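Local coordinates for tetraacyldisaccharide 4'-kinase (Aquifex aeolicus, PDB 4EHX), which probably transfers the gamma-phosphate of ATP to the 4'-position of a tetraacyldisaccharide 1-phosphate, giving lipid IVA, at residues Leu276-Pro279 / Lys280-Ile283; Thr268-Gly272 / Glu273-Thr277. All blocks are in the same frame, centred on the assembly; numbering follows the deposited sequence.

Both contacts are local and flank the short strand 275-277, which pairs with strands 229-233 and 291-300: contact 2 (268-272 with 273-277) leads into it, and contact 1 (276-279 with 280-283) leads out of it into the brief helix 279-282. Their centres lie 12 Å apart. Contact 1 is the more interior, with four of its touching residues buried, and it works through a helix cap beside which Thr277 bonds to Phe232 and Asp281 to Gly234 and Tyr264. Contact 2 lies at the protein surface, where a turn of mostly exposed residues is held by its own backbone bond and by the hydroxyl of a largely buried tyrosine, with two glutamates side by side, one paired with Lys253.

Contact 1: Leu276-Pro279 / Lys280-Ile283; sequences LTTP and KDLI
The chain leaves strand 275-277 and turns straight into helix 279-282, a change of course that brings the CA atoms of Thr278 and Asp281 to 5.2 Å. Leu282 N donates to Thr278 O at 2.8 Å, and the next bond along runs from Ile283 N to Pro279 O. Thr278 is the N-cap. With chi1 at 70°, its OG1 sits between the backbone N and the carbonyl carbon and reaches over the first turn to accept from Asp281 N at 3.2 Å, with an N-H...O angle of 152°. Thr278 OG1 also donates to Asp281 OD2, a very short bond of 2.5 Å, so the two residues grip each other through one oxygen. The one-turn helix links strand 275-277 to its parallel neighbour 291-300, consistent with the P-loop NTPase type of fold. The Asp281 carboxylate is buried, and both its oxygens have further partners: OD2 accepts from Gly234 N and OD1 bonds to Tyr264 OH, which fixes its rotation. The Thr277 and Asp281 side chains cross obliquely, Thr277 OG1 3.1 Å from Asp281 CB while its hydrogen bond goes to Phe232 O. Lys280 passes CB by Thr278 OG1 at 4.0 Å and then runs outward, fully extended. Ile283 lays CG2 3.5 Å from Pro279 O, and Pro279 itself packs on Leu103 of helix 99-107.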
loop_
_atom_site.group_PDB
_atom_site.type_symbol
_atom_site.label_atom_id
_atom_site.label_comp_id
_atom_site.label_asym_id
_atom_site.label_seq_id
_atom_site.Cartn_x
_atom_site.Cartn_y
_atom_site.Cartn_z
ATOM N N LEU A 276 20.394 6.688 4.185
ATOM C CA LEU A 276 18.934 6.677 4.202
ATOM C C LEU A 276 18.423 6.450 2.795
ATOM O O LEU A 276 18.947 7.019 1.839
ATOM C CB LEU A 276 18.380 7.999 4.742
ATOM C CG LEU A 276 18.780 8.306 6.183
ATOM C CD1 LEU A 276 18.032 9.530 6.694
ATOM C CD2 LEU A 276 18.509 7.089 7.060
ATOM N N THR A 277 17.406 5.606 2.670
ATOM C CA THR A 277 16.790 5.339 1.381
ATOM C C THR A 277 15.320 5.010 1.625
ATOM O O THR A 277 14.828 5.169 2.751
ATOM C CB THR A 277 17.506 4.192 0.633
ATOM O OG1 THR A 277 16.937 4.038 -0.674
ATOM C CG2 THR A 277 17.388 2.865 1.414
ATOM N N THR A 278 14.615 4.581 0.581
ATOM C CA THR A 278 13.190 4.262 0.711
ATOM C C THR A 278 12.992 2.788 1.051
ATOM O O THR A 278 13.853 1.964 0.773
ATOM C CB THR A 278 12.405 4.560 -0.590
ATOM O OG1 THR A 278 12.775 3.613 -1.603
ATOM C CG2 THR A 278 12.687 5.977 -1.086
ATOM N N PRO A 279 11.835 2.443 1.638
ATOM C CA PRO A 279 11.599 1.026 1.952
ATOM C C PRO A 279 11.663 0.120 0.717
ATOM O O PRO A 279 12.160 -1.006 0.810
ATOM C CB PRO A 279 10.198 1.039 2.567
ATOM C CG PRO A 279 10.105 2.410 3.206
ATOM C CD PRO A 279 10.825 3.327 2.243
ATOM N N LYS A 280 11.178 0.603 -0.422
ATOM C CA LYS A 280 11.229 -0.176 -1.655
ATOM C C LYS A 280 12.666 -0.455 -2.091
ATOM O O LYS A 280 12.953 -1.497 -2.682
ATOM C CB LYS A 280 10.471 0.517 -2.788
ATOM C CG LYS A 280 10.497 -0.271 -4.094
ATOM C CD LYS A 280 9.775 0.446 -5.224
ATOM C CE LYS A 280 9.861 -0.358 -6.518
ATOM N NZ LYS A 280 9.220 0.346 -7.665
ATOM N N ASP A 281 13.565 0.487 -1.822
ATOM C CA ASP A 281 14.986 0.265 -2.093
ATOM C C ASP A 281 15.609 -0.629 -1.024
ATOM O O ASP A 281 16.435 -1.502 -1.308
ATOM C CB ASP A 281 15.731 1.597 -2.131
ATOM C CG ASP A 281 15.369 2.431 -3.336
ATOM O OD1 ASP A 281 15.750 2.034 -4.456
ATOM O OD2 ASP A 281 14.718 3.481 -3.162
ATOM N N LEU A 282 15.191 -0.409 0.214
ATOM C CA LEU A 282 15.803 -1.081 1.349
ATOM C C LEU A 282 15.679 -2.600 1.257
ATOM O O LEU A 282 16.534 -3.316 1.764
ATOM C CB LEU A 282 15.191 -0.558 2.651
ATOM C CG LEU A 282 15.770 -1.052 3.976
ATOM C CD1 LEU A 282 17.250 -0.633 4.151
ATOM C CD2 LEU A 282 14.913 -0.533 5.115
ATOM N N ILE A 283 14.623 -3.099 0.612
ATOM C CA ILE A 283 14.416 -4.548 0.560
ATOM C C ILE A 283 15.546 -5.245 -0.195
ATOM O O ILE A 283 15.761 -6.442 -0.022
ATOM C CB ILE A 283 13.044 -4.957 -0.043
ATOM C CG1 ILE A 283 12.866 -4.381 -1.444
ATOM C CG2 ILE A 283 11.906 -4.528 0.862
ATOM C CD1 ILE A 283 11.580 -4.832 -2.130
#

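Contact 2: Thr268-Gly272 / Glu273-Thr277; sequences TPEEG and EIYLT
Tyr275 and the loop segment 268-272 meet in a local contact round a type II beta turn that leads into strand 275-277 at the protein surface, away from the predicted ATP site. The turn, from Glu270 to Glu273, reverses the chain and is closed by Glu273 N donating to Glu270 O at 3.2 Å from above the carbonyl plane. Gly272 takes the third place of the turn with a positive phi of 95°, where a side chain would press on the preceding carbonyl oxygen. The tyrosine ring reaches back from the strand to the start of the turn, and Tyr275 OH accepts from Glu270 N at 2.7 Å along a nearly straight line, 174° at the hydrogen. Pro269 adds an apolar touch, CB to Tyr275 CE1 at 3.6 Å. A phenylalanine in place of Tyr275 would probably keep much of that packing but leave Glu270 N without its acceptor and the turn less firmly tied to the strand. Glu270 and Glu273 run side by side, pointing the same way, with their OE2 atoms 4.2 Å apart; this like-charge approach is probably eased by the salt bridge of Glu273 OE1 with Lys253. A chi1 of -60° sets Glu273 CG beside its backbone N, 3.9 Å from Glu270 CB, and a bend at chi2 then turns the carboxylate. In the plane of the tyrosine ring a water sits 2.7 Å from Tyr275 OH and donates to Glu270 OE1.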
loop_
_atom_site.group_PDB
_atom_site.type_symbol
_atom_site.label_atom_id
_atom_site.label_comp_id
_atom_site.label_asym_id
_atom_site.label_seq_id
_atom_site.Cartn_x
_atom_site.Cartn_y
_atom_site.Cartn_z
ATOM N N THR A 268 27.697 -0.231 -3.507
ATOM C CA THR A 268 28.880 -0.411 -2.665
ATOM C C THR A 268 29.012 0.708 -1.632
ATOM O O THR A 268 29.645 1.726 -1.882
ATOM C CB THR A 268 30.160 -0.483 -3.505
ATOM O OG1 THR A 268 29.986 -1.431 -4.569
ATOM C CG2 THR A 268 31.318 -0.910 -2.645
ATOM N N PRO A 269 28.404 0.514 -0.460
ATOM C CA PRO A 269 28.432 1.514 0.612
ATOM C C PRO A 269 29.767 1.536 1.363
ATOM O O PRO A 269 30.527 0.564 1.329
ATOM C CB PRO A 269 27.301 1.064 1.544
ATOM C CG PRO A 269 27.176 -0.391 1.312
ATOM C CD PRO A 269 27.507 -0.610 -0.144
ATOM N N GLU A 270 30.032 2.659 2.021
ATOM C CA GLU A 270 31.258 2.855 2.794
ATOM C C GLU A 270 31.044 2.472 4.251
ATOM O O GLU A 270 30.084 2.910 4.878
ATOM C CB GLU A 270 31.658 4.324 2.761
ATOM C CG GLU A 270 31.924 4.891 1.391
ATOM C CD GLU A 270 32.260 6.366 1.454
ATOM O OE1 GLU A 270 31.801 7.116 0.568
ATOM O OE2 GLU A 270 32.975 6.771 2.401
ATOM N N GLU A 271 31.936 1.641 4.774
ATOM C CA GLU A 271 31.962 1.308 6.190
ATOM C C GLU A 271 32.035 2.595 6.995
ATOM O O GLU A 271 32.848 3.481 6.700
ATOM C CB GLU A 271 33.190 0.440 6.489
ATOM C CG GLU A 271 33.220 -0.181 7.877
ATOM C CD GLU A 271 34.488 -0.995 8.142
ATOM O OE1 GLU A 271 34.536 -1.690 9.178
ATOM O OE2 GLU A 271 35.439 -0.935 7.330
ATOM N N GLY A 272 31.186 2.712 8.010
ATOM C CA GLY A 272 31.254 3.858 8.897
ATOM C C GLY A 272 30.327 5.007 8.540
ATOM O O GLY A 272 30.165 5.939 9.329
ATOM N N GLU A 273 29.721 4.961 7.358
ATOM C CA GLU A 273 28.757 5.995 6.986
ATOM C C GLU A 273 27.340 5.484 7.228
ATOM O O GLU A 273 27.105 4.272 7.269
ATOM C CB GLU A 273 28.926 6.434 5.526
ATOM C CG GLU A 273 30.297 7.008 5.182
ATOM C CD GLU A 273 30.483 8.452 5.640
ATOM O OE1 GLU A 273 29.468 9.141 5.863
ATOM O OE2 GLU A 273 31.647 8.900 5.774
ATOM N N ILE A 274 26.405 6.417 7.395
ATOM C CA ILE A 274 24.994 6.084 7.527
ATOM C C ILE A 274 24.231 6.494 6.280
ATOM O O ILE A 274 24.401 7.601 5.781
ATOM C CB ILE A 274 24.356 6.780 8.738
ATOM C CG1 ILE A 274 25.068 6.341 10.020
ATOM C CG2 ILE A 274 22.845 6.473 8.793
ATOM C CD1 ILE A 274 24.577 7.047 11.266
ATOM N N TYR A 275 23.394 5.586 5.781
ATOM C CA TYR A 275 22.610 5.842 4.581
ATOM C C TYR A 275 21.123 5.833 4.892
ATOM O O TYR A 275 20.651 5.065 5.739
ATOM C CB TYR A 275 22.896 4.796 3.496
ATOM C CG TYR A 275 24.335 4.775 3.036
ATOM C CD1 TYR A 275 25.301 4.101 3.760
ATOM C CD2 TYR A 275 24.722 5.437 1.881
ATOM C CE1 TYR A 275 26.632 4.090 3.348
ATOM C CE2 TYR A 275 26.040 5.432 1.461
ATOM C CZ TYR A 275 26.990 4.758 2.199
ATOM O OH TYR A 275 28.289 4.759 1.770
ATOM N N LEU A 276 20.394 6.688 4.185
ATOM C CA LEU A 276 18.934 6.677 4.202
ATOM C C LEU A 276 18.423 6.450 2.795
ATOM O O LEU A 276 18.947 7.019 1.839
ATOM C CB LEU A 276 18.380 7.999 4.742
ATOM C CG LEU A 276 18.780 8.306 6.183
ATOM C CD1 LEU A 276 18.032 9.530 6.694
ATOM C CD2 LEU A 276 18.509 7.089 7.060
ATOM N N THR A 277 17.406 5.606 2.670
ATOM C CA THR A 277 16.790 5.339 1.381
ATOM C C THR A 277 15.320 5.010 1.625
ATOM O O THR A 277 14.828 5.169 2.751
ATOM C CB THR A 277 17.506 4.192 0.633
ATOM O OG1 THR A 277 16.937 4.038 -0.674
ATOM C CG2 THR A 277 17.388 2.865 1.414
HETATM O O HOH W 1 28.846 6.145 -0.500
#